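PDB 3G85: transcriptional regulator (LacI family) from Clostridium acetobutylicum ATCC 824, which probably regulates transcription by binding operator DNA, its periplasmic-binding-protein-like core being consistent with control by a small effector molecule, as in other LacI-family regulators. Local coordinates for residues P12-W18 and F69-A75; S119-A123 and K155-K159; L192-S198 and I220-N226. All coordinates share one frame; numbering follows the deposited sequence.

Interaction 1 (P12-W18 and F69-A75); sequences PTIALYW and FDAAIIA
A15 and F69 form the tightest side-chain contact between segments 12-18 and 69-75. The methyl CB of A15 lies over one face of the F69 ring, 3.6 Å from its centroid and displaced toward the rim, a CH-pi contact. The same ring receives Y17 OH at its edge, 3.5 Å from F69 CE2, while T13 CG2 approaches obliquely near F69 CD1. With CG beside its own backbone N (chi1 -75°), F69 lays its ring over A15 of the neighbouring strand. Further along, the edge of the Y17 ring meets A72, with CE2 3.8 Å from A72 CB, and I74 CD1 lies against the root of the tyrosine.

The face carrying I14, L16 and I73 is wholly buried: L16 CD1 rests on I73 CG2, I14 CG2 on I73 CD1, V256 and C252 of helix 245-260 cover I14, A71 and I73, and F30 of helix 27-40 covers L16. Backbone bonds hold the two strands in parallel register, A15 N giving to A71 O and I73 N to A15 O at 2.8 Å, followed by Y17 N to I73 O and A75 N to Y17 O. The looser end is the beginning, where P12 and T13 are partly exposed and D70 is exposed to solvent. There D70 meets both backbone polar atoms of T13: its OD2 accepts from T13 N at 2.7 Å, on the anti side of the carboxylate and 24° out of its plane, and its N gives to T13 O. Strand 13-19 lies between 46-52 and 71-74, a 2-1-3 order in a parallel sheet, as in the Rossmann-like alpha/beta core of periplasmic-binding-protein-like domains.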
loop_
_atom_site.group_PDB
_atom_site.type_symbol
_atom_site.label_atom_id
_atom_site.label_comp_id
_atom_site.label_asym_id
_atom_site.label_seq_id
_atom_site.Cartn_x
_atom_site.Cartn_y
_atom_site.Cartn_z
ATOM N N PRO A 12 -7.669 -27.400 -4.823
ATOM C CA PRO A 12 -8.482 -26.204 -5.148
ATOM C C PRO A 12 -7.573 -25.051 -5.600
ATOM O O PRO A 12 -6.417 -25.001 -5.193
ATOM C CB PRO A 12 -9.139 -25.839 -3.825
ATOM C CG PRO A 12 -8.718 -26.923 -2.806
ATOM C CD PRO A 12 -7.564 -27.658 -3.375
ATOM N N THR A 13 -8.093 -24.138 -6.415
ATOM C CA THR A 13 -7.283 -23.017 -6.889
ATOM C C THR A 13 -7.827 -21.680 -6.388
ATOM O O THR A 13 -9.030 -21.390 -6.542
ATOM C CB THR A 13 -7.196 -22.972 -8.439
ATOM O OG1 THR A 13 -6.672 -24.220 -8.906
ATOM C CG2 THR A 13 -6.273 -21.841 -8.903
ATOM N N ILE A 14 -6.921 -20.874 -5.845
ATOM C CA ILE A 14 -7.224 -19.506 -5.433
ATOM C C ILE A 14 -6.605 -18.527 -6.455
ATOM O O ILE A 14 -5.394 -18.592 -6.724
ATOM C CB ILE A 14 -6.598 -19.189 -4.065
ATOM C CG1 ILE A 14 -7.107 -20.175 -2.988
ATOM C CG2 ILE A 14 -6.866 -17.713 -3.645
ATOM C CD1 ILE A 14 -6.274 -20.143 -1.724
ATOM N N ALA A 15 -7.412 -17.609 -6.970
ATOM C CA ALA A 15 -6.922 -16.617 -7.930
ATOM C C ALA A 15 -6.657 -15.277 -7.232
ATOM O O ALA A 15 -7.506 -14.777 -6.469
ATOM C CB ALA A 15 -7.911 -16.439 -9.083
ATOM N N LEU A 16 -5.490 -14.703 -7.518
ATOM C CA LEU A 16 -5.202 -13.342 -7.127
ATOM C C LEU A 16 -5.453 -12.478 -8.356
ATOM O O LEU A 16 -4.677 -12.540 -9.322
ATOM C CB LEU A 16 -3.762 -13.196 -6.670
ATOM C CG LEU A 16 -3.285 -11.791 -6.307
ATOM C CD1 LEU A 16 -4.049 -11.235 -5.083
ATOM C CD2 LEU A 16 -1.790 -11.821 -6.075
ATOM N N TYR A 17 -6.538 -11.702 -8.322
ATOM C CA TYR A 17 -6.799 -10.753 -9.406
ATOM C C TYR A 17 -5.981 -9.474 -9.203
ATOM O O TYR A 17 -6.114 -8.836 -8.173
ATOM C CB TYR A 17 -8.280 -10.450 -9.473
ATOM C CG TYR A 17 -9.010 -11.582 -10.128
ATOM C CD1 TYR A 17 -9.075 -11.666 -11.515
ATOM C CD2 TYR A 17 -9.566 -12.621 -9.358
ATOM C CE1 TYR A 17 -9.716 -12.718 -12.143
ATOM C CE2 TYR A 17 -10.218 -13.706 -9.967
ATOM C CZ TYR A 17 -10.272 -13.748 -11.378
ATOM O OH TYR A 17 -10.899 -14.788 -12.019
ATOM N N TRP A 18 -5.188 -9.120 -10.225
ATOM C CA TRP A 18 -4.175 -8.066 -10.143
ATOM C C TRP A 18 -4.466 -6.953 -11.157
ATOM O O TRP A 18 -4.169 -7.087 -12.363
ATOM C CB TRP A 18 -2.776 -8.657 -10.429
ATOM C CG TRP A 18 -1.689 -7.669 -10.122
ATOM C CD1 TRP A 18 -1.027 -6.858 -11.000
ATOM C CD2 TRP A 18 -1.124 -7.410 -8.822
ATOM N NE1 TRP A 18 -0.096 -6.085 -10.317
ATOM C CE2 TRP A 18 -0.169 -6.388 -8.977
ATOM C CE3 TRP A 18 -1.396 -7.900 -7.525
ATOM C CZ2 TRP A 18 0.596 -5.913 -7.900
ATOM C CZ3 TRP A 18 -0.666 -7.379 -6.441
ATOM C CH2 TRP A 18 0.318 -6.393 -6.646
ATOM N N PHE A 69 -13.034 -19.996 -10.181
ATOM C CA PHE A 69 -12.016 -20.535 -9.303
ATOM C C PHE A 69 -12.680 -20.963 -7.988
ATOM O O PHE A 69 -13.854 -20.713 -7.791
ATOM C CB PHE A 69 -10.978 -19.460 -9.051
ATOM C CG PHE A 69 -10.071 -19.230 -10.214
ATOM C CD1 PHE A 69 -9.073 -20.145 -10.518
ATOM C CD2 PHE A 69 -10.217 -18.103 -11.013
ATOM C CE1 PHE A 69 -8.199 -19.933 -11.586
ATOM C CE2 PHE A 69 -9.341 -17.876 -12.111
ATOM C CZ PHE A 69 -8.352 -18.790 -12.391
ATOM N N ASP A 70 -11.934 -21.601 -7.106
ATOM C CA ASP A 70 -12.472 -21.988 -5.800
ATOM C C ASP A 70 -12.581 -20.808 -4.831
ATOM O O ASP A 70 -13.374 -20.854 -3.885
ATOM C CB ASP A 70 -11.644 -23.098 -5.195
ATOM C CG ASP A 70 -11.700 -24.356 -6.038
ATOM O OD1 ASP A 70 -12.743 -25.049 -5.976
ATOM O OD2 ASP A 70 -10.736 -24.604 -6.794
ATOM N N ALA A 71 -11.766 -19.774 -5.072
ATOM C CA ALA A 71 -11.772 -18.548 -4.274
ATOM C C ALA A 71 -10.974 -17.491 -5.023
ATOM O O ALA A 71 -10.166 -17.811 -5.917
ATOM C CB ALA A 71 -11.143 -18.806 -2.903
ATOM N N ALA A 72 -11.187 -16.228 -4.668
ATOM C CA ALA A 72 -10.407 -15.153 -5.286
ATOM C C ALA A 72 -10.035 -14.128 -4.246
ATOM O O ALA A 72 -10.790 -13.904 -3.299
ATOM C CB ALA A 72 -11.200 -14.485 -6.388
ATOM N N ILE A 73 -8.898 -13.477 -4.466
ATOM C CA ILE A 73 -8.464 -12.336 -3.662
ATOM C C ILE A 73 -8.307 -11.216 -4.679
ATOM O O ILE A 73 -7.624 -11.420 -5.702
ATOM C CB ILE A 73 -7.062 -12.576 -3.051
ATOM C CG1 ILE A 73 -7.039 -13.841 -2.169
ATOM C CG2 ILE A 73 -6.647 -11.358 -2.254
ATOM C CD1 ILE A 73 -5.636 -14.432 -1.928
ATOM N N ILE A 74 -8.898 -10.050 -4.415
ATOM C CA ILE A 74 -8.748 -8.916 -5.332
ATOM C C ILE A 74 -7.783 -7.943 -4.730
ATOM O O ILE A 74 -8.085 -7.367 -3.689
ATOM C CB ILE A 74 -10.046 -8.162 -5.562
ATOM C CG1 ILE A 74 -11.249 -9.103 -5.698
ATOM C CG2 ILE A 74 -9.847 -7.193 -6.754
ATOM C CD1 ILE A 74 -11.153 -10.220 -6.741
ATOM N N ALA A 75 -6.627 -7.775 -5.376
ATOM C CA ALA A 75 -5.541 -6.950 -4.824
ATOM C C ALA A 75 -5.888 -5.461 -4.661
ATOM O O ALA A 75 -5.520 -4.846 -3.650
ATOM C CB ALA A 75 -4.276 -7.128 -5.655
#

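Interaction 2 (S119-A123 and K155-K159); sequences SLLFA and KNGIK
Helix-to-loop packing on the outer layer of an alpha/beta domain is what joins S119-A123, near the end of helix 111-124, to K155-K159, where helix 140-155 stops and the chain turns back toward strand 165-167. The chief probe is the tip of I158. Its CD1 lies 3.5 Å from A123 N and also touches F122 CB at 3.8 Å, A123 CB at 4.0 Å and S119 O at 3.8 Å, so a single methyl group settles on one turn of the helix. The turn itself is closed by the backbone bond from A123 N to S119 O, 2.8 Å long, and the methyl sits against this bonded pair without competing for either atom. An extended side chain, with CD1 anti to CA (chi2 171°), carries the tip that far from the loop.

Just past helix 140-155, one of the helices flanking the central sheet of this alpha/beta fold, N156 is the first residue to leave helical geometry, and G157 follows with positive phi, turning the chain so that I158 points back at helix 111-124. Beside that methyl, A123 CB meets N156 CB at 3.9 Å. L120 starts away from the loop but returns through CD2 to the end of N156, the two side chains crossing at about a right angle; the contact is one of van der Waals packing. F149, T152 and C153 of helix 140-155 press on S119, and T152 also on L120, extending the helix-helix packing. I158 also rests on A130, while K159 pairs through its backbone with K128 and A130, bringing the loop alongside the chain that leads into strand 131-134.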
loop_
_atom_site.group_PDB
_atom_site.type_symbol
_atom_site.label_atom_id
_atom_site.label_comp_id
_atom_site.label_asym_id
_atom_site.label_seq_id
_atom_site.Cartn_x
_atom_site.Cartn_y
_atom_site.Cartn_z
ATOM N N SER A 119 3.556 11.223 10.807
ATOM C CA SER A 119 3.432 12.549 11.422
ATOM C C SER A 119 3.978 12.636 12.840
ATOM O O SER A 119 4.729 13.569 13.165
ATOM C CB SER A 119 1.991 13.024 11.409
ATOM O OG SER A 119 1.963 14.340 11.957
ATOM N N LEU A 120 3.610 11.670 13.684
ATOM C CA LEU A 120 4.077 11.660 15.077
ATOM C C LEU A 120 5.584 11.504 15.207
ATOM O O LEU A 120 6.172 11.974 16.181
ATOM C CB LEU A 120 3.308 10.618 15.921
ATOM C CG LEU A 120 1.806 10.932 16.081
ATOM C CD1 LEU A 120 1.022 9.795 16.749
ATOM C CD2 LEU A 120 1.540 12.281 16.794
ATOM N N LEU A 121 6.231 10.849 14.241
ATOM C CA LEU A 121 7.690 10.763 14.262
ATOM C C LEU A 121 8.273 12.176 14.097
ATOM O O LEU A 121 9.234 12.561 14.788
ATOM C CB LEU A 121 8.208 9.825 13.144
ATOM C CG LEU A 121 9.727 9.567 13.072
ATOM C CD1 LEU A 121 10.080 8.301 12.371
ATOM C CD2 LEU A 121 10.486 10.708 12.414
ATOM N N PHE A 122 7.712 12.935 13.160
ATOM C CA PHE A 122 8.129 14.330 12.950
ATOM C C PHE A 122 7.784 15.198 14.180
ATOM O O PHE A 122 8.598 16.036 14.594
ATOM C CB PHE A 122 7.460 14.921 11.699
ATOM C CG PHE A 122 7.955 14.304 10.384
ATOM C CD1 PHE A 122 9.290 13.931 10.237
ATOM C CD2 PHE A 122 7.084 14.123 9.305
ATOM C CE1 PHE A 122 9.757 13.368 9.029
ATOM C CE2 PHE A 122 7.554 13.595 8.090
ATOM C CZ PHE A 122 8.900 13.227 7.964
ATOM N N ALA A 123 6.576 15.000 14.727
ATOM C CA ALA A 123 6.104 15.754 15.917
ATOM C C ALA A 123 7.026 15.535 17.099
ATOM O O ALA A 123 7.335 16.478 17.843
ATOM C CB ALA A 123 4.714 15.348 16.281
ATOM N N LYS A 155 -2.878 18.698 13.979
ATOM C CA LYS A 155 -3.075 18.504 15.418
ATOM C C LYS A 155 -1.828 18.731 16.240
ATOM O O LYS A 155 -1.925 19.062 17.426
ATOM C CB LYS A 155 -3.640 17.121 15.701
ATOM C CG LYS A 155 -5.043 17.027 15.203
ATOM C CD LYS A 155 -5.635 15.654 15.290
ATOM C CE LYS A 155 -6.956 15.695 14.545
ATOM N NZ LYS A 155 -7.873 14.584 14.919
ATOM N N ASN A 156 -0.654 18.551 15.642
ATOM C CA ASN A 156 0.588 18.631 16.404
ATOM C C ASN A 156 1.478 19.835 16.088
ATOM O O ASN A 156 2.676 19.821 16.395
ATOM C CB ASN A 156 1.396 17.334 16.266
ATOM C CG ASN A 156 0.732 16.150 16.948
ATOM O OD1 ASN A 156 -0.160 15.509 16.388
ATOM N ND2 ASN A 156 1.172 15.855 18.157
ATOM N N GLY A 157 0.904 20.839 15.450
ATOM C CA GLY A 157 1.613 22.086 15.175
ATOM C C GLY A 157 2.670 21.987 14.095
ATOM O O GLY A 157 3.662 22.736 14.108
ATOM N N ILE A 158 2.483 21.055 13.162
ATOM C CA ILE A 158 3.360 20.956 11.988
ATOM C C ILE A 158 2.620 21.555 10.796
ATOM O O ILE A 158 1.569 21.031 10.383
ATOM C CB ILE A 158 3.776 19.487 11.698
ATOM C CG1 ILE A 158 4.482 18.869 12.917
ATOM C CG2 ILE A 158 4.654 19.419 10.445
ATOM C CD1 ILE A 158 4.736 17.349 12.808
ATOM N N LYS A 159 3.134 22.665 10.258
ATOM C CA LYS A 159 2.484 23.327 9.117
ATOM C C LYS A 159 2.718 22.522 7.837
ATOM O O LYS A 159 3.832 22.131 7.570
ATOM C CB LYS A 159 3.023 24.759 8.923
ATOM C CG LYS A 159 2.286 25.561 7.829
ATOM C CD LYS A 159 2.924 26.950 7.551
ATOM C CE LYS A 159 2.159 27.693 6.421
ATOM N NZ LYS A 159 2.930 28.856 5.813
#

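Interaction 3 (L192-S198 and I220-N226); sequences LFCNSDS and IVAIGMN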
loop_
_atom_site.group_PDB
_atom_site.type_symbol
_atom_site.label_atom_id
_atom_site.label_comp_id
_atom_site.label_asym_id
_atom_site.label_seq_id
_atom_site.Cartn_x
_atom_site.Cartn_y
_atom_site.Cartn_z
ATOM N N LEU A 192 9.908 15.531 5.264
ATOM C CA LEU A 192 9.290 15.144 4.013
ATOM C C LEU A 192 8.607 13.789 4.146
ATOM O O LEU A 192 9.240 12.820 4.515
ATOM C CB LEU A 192 10.351 15.106 2.889
ATOM C CG LEU A 192 9.832 14.601 1.527
ATOM C CD1 LEU A 192 8.836 15.586 0.891
ATOM C CD2 LEU A 192 11.006 14.336 0.587
ATOM N N PHE A 193 7.316 13.754 3.845
ATOM C CA PHE A 193 6.558 12.519 3.740
ATOM C C PHE A 193 6.431 12.094 2.271
ATOM O O PHE A 193 5.992 12.878 1.427
ATOM C CB PHE A 193 5.176 12.741 4.345
ATOM C CG PHE A 193 4.231 11.577 4.201
ATOM C CD1 PHE A 193 4.457 10.384 4.915
ATOM C CD2 PHE A 193 3.097 11.698 3.414
ATOM C CE1 PHE A 193 3.554 9.330 4.838
ATOM C CE2 PHE A 193 2.166 10.615 3.317
ATOM C CZ PHE A 193 2.420 9.439 4.028
ATOM N N CYS A 194 6.800 10.854 1.964
ATOM C CA CYS A 194 6.565 10.321 0.605
ATOM C C CYS A 194 5.576 9.181 0.715
ATOM O O CYS A 194 5.770 8.290 1.531
ATOM C CB CYS A 194 7.855 9.802 -0.026
ATOM S SG CYS A 194 9.158 11.053 -0.230
ATOM N N ASN A 195 4.528 9.195 -0.083
ATOM C CA ASN A 195 3.514 8.146 0.092
ATOM C C ASN A 195 3.853 6.875 -0.697
ATOM O O ASN A 195 3.008 5.980 -0.834
ATOM C CB ASN A 195 2.067 8.664 -0.152
ATOM C CG ASN A 195 1.729 8.877 -1.628
ATOM O OD1 ASN A 195 2.604 8.925 -2.481
ATOM N ND2 ASN A 195 0.427 9.007 -1.933
ATOM N N SER A 196 5.079 6.800 -1.218
ATOM C CA SER A 196 5.605 5.501 -1.687
ATOM C C SER A 196 7.116 5.472 -1.479
ATOM O O SER A 196 7.797 6.523 -1.515
ATOM C CB SER A 196 5.219 5.204 -3.154
ATOM O OG SER A 196 6.218 5.607 -4.065
ATOM N N ASP A 197 7.643 4.275 -1.240
ATOM C CA ASP A 197 9.093 4.117 -1.105
ATOM C C ASP A 197 9.819 4.344 -2.425
ATOM O O ASP A 197 10.945 4.840 -2.395
ATOM C CB ASP A 197 9.471 2.743 -0.558
ATOM C CG ASP A 197 8.969 1.625 -1.455
ATOM O OD1 ASP A 197 7.734 1.497 -1.574
ATOM O OD2 ASP A 197 9.808 0.941 -2.105
ATOM N N SER A 198 9.198 4.060 -3.571
ATOM C CA SER A 198 9.864 4.309 -4.863
ATOM C C SER A 198 10.106 5.806 -5.022
ATOM O O SER A 198 11.147 6.240 -5.497
ATOM C CB SER A 198 9.010 3.823 -6.048
ATOM O OG SER A 198 8.995 2.411 -6.063
ATOM N N ILE A 220 13.221 12.106 5.970
ATOM C CA ILE A 220 12.173 11.498 5.136
ATOM C C ILE A 220 11.503 10.349 5.868
ATOM O O ILE A 220 12.163 9.579 6.545
ATOM C CB ILE A 220 12.784 10.943 3.813
ATOM C CG1 ILE A 220 13.489 12.074 3.064
ATOM C CG2 ILE A 220 11.673 10.250 2.954
ATOM C CD1 ILE A 220 14.442 11.629 1.903
ATOM N N VAL A 221 10.197 10.227 5.712
ATOM C CA VAL A 221 9.473 9.017 6.111
ATOM C C VAL A 221 8.660 8.648 4.887
ATOM O O VAL A 221 8.069 9.514 4.245
ATOM C CB VAL A 221 8.522 9.214 7.299
ATOM C CG1 VAL A 221 7.686 7.922 7.570
ATOM C CG2 VAL A 221 9.342 9.559 8.551
ATOM N N ALA A 222 8.667 7.372 4.532
ATOM C CA ALA A 222 7.935 6.958 3.335
ATOM C C ALA A 222 7.012 5.820 3.690
ATOM O O ALA A 222 7.271 5.085 4.619
ATOM C CB ALA A 222 8.893 6.505 2.273
ATOM N N ILE A 223 5.942 5.662 2.918
ATOM C CA ILE A 223 5.068 4.485 3.038
ATOM C C ILE A 223 5.728 3.327 2.277
ATOM O O ILE A 223 6.083 3.464 1.100
ATOM C CB ILE A 223 3.657 4.754 2.471
ATOM C CG1 ILE A 223 2.949 5.899 3.239
ATOM C CG2 ILE A 223 2.812 3.445 2.429
ATOM C CD1 ILE A 223 2.657 5.536 4.721
ATOM N N GLY A 224 5.901 2.201 2.954
ATOM C CA GLY A 224 6.614 1.065 2.346
ATOM C C GLY A 224 5.677 0.198 1.543
ATOM O O GLY A 224 4.766 -0.427 2.095
HETATM N N MSE A 225 5.862 0.184 0.226
HETATM C CA MSE A 225 4.966 -0.596 -0.637
HETATM C C MSE A 225 5.727 -1.726 -1.303
HETATM O O MSE A 225 5.190 -2.826 -1.458
HETATM C CB MSE A 225 4.321 0.298 -1.705
HETATM C CG MSE A 225 3.698 1.545 -1.125
HETATM SE SE MSE A 225 2.527 2.344 -2.475
HETATM C CE MSE A 225 1.547 3.473 -1.329
ATOM N N ASN A 226 6.950 -1.426 -1.751
ATOM C CA ASN A 226 7.806 -2.433 -2.376
ATOM C C ASN A 226 8.669 -3.132 -1.327
ATOM O O ASN A 226 8.634 -2.801 -0.134
ATOM C CB ASN A 226 8.687 -1.829 -3.494
ATOM C CG ASN A 226 7.861 -1.334 -4.696
ATOM O OD1 ASN A 226 6.939 -1.988 -5.149
ATOM N ND2 ASN A 226 8.197 -0.157 -5.194
#
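D197 OD1 takes two backbone N-H groups at once, from M225 at 2.9 Å and from N226 at 3.0 Å, the second nearly straight at 172°. Both donors come from the same face of the carboxylate, well above its plane. D197 CG stands between its own backbone N and carbonyl carbon (chi1 59°), which swings the carboxylate over the turn following strand 219-224. These bonds fix successive peptides of that turn and probably steady the negative charge. One residue earlier, S196 is the N-cap of helix 197-209, its OG bonding to I199 N and also to N170.

Behind this polar end the strands pair in parallel: V221 N gives to L192 O, C194 N to V221 O, and I223 N to C194 O. On the face of F193 and V221, the F193 ring reaches along to I223, CZ 3.7 Å from CG1; on the face of L192, C194, I220 and A222, C194 SG is near I220 CG2 at 4.1 Å, and L192 and I220 lie side by side. S196 CB touches the selenium of M225, a selenomethionine, at 4.0 Å.

Helix 197-209 covers the face of L192, C194, I220 and A222, completing a beta-alpha-beta crossover; helices 140-155 and 111-124 cover the other, F149 stacked on F193, and strands 131-134 and 239-242 flank the pair.

How the interactions relate
The three contacts follow one another along the chain and divide between two alpha/beta subdomains. Interaction 1 belongs to the parallel sheet containing strands 13-19 and 71-74. Interaction 3 lies in the mixed sheet with strands 131-134, 191-194 and 219-224, against which the helix of interaction 2 packs, on the opposite side of the chain's centre. Centres of interactions 1 and 2 are 40 Å apart, those of 1 and 3 28 Å. Interactions 2 and 3 touch, their centres 17 Å apart: F122 lays CZ 3.5 Å from L192 O and also reaches V221. Such a two-lobed plan is that of LacI-family effector-binding cores, in which ligand typically binds between the lobes.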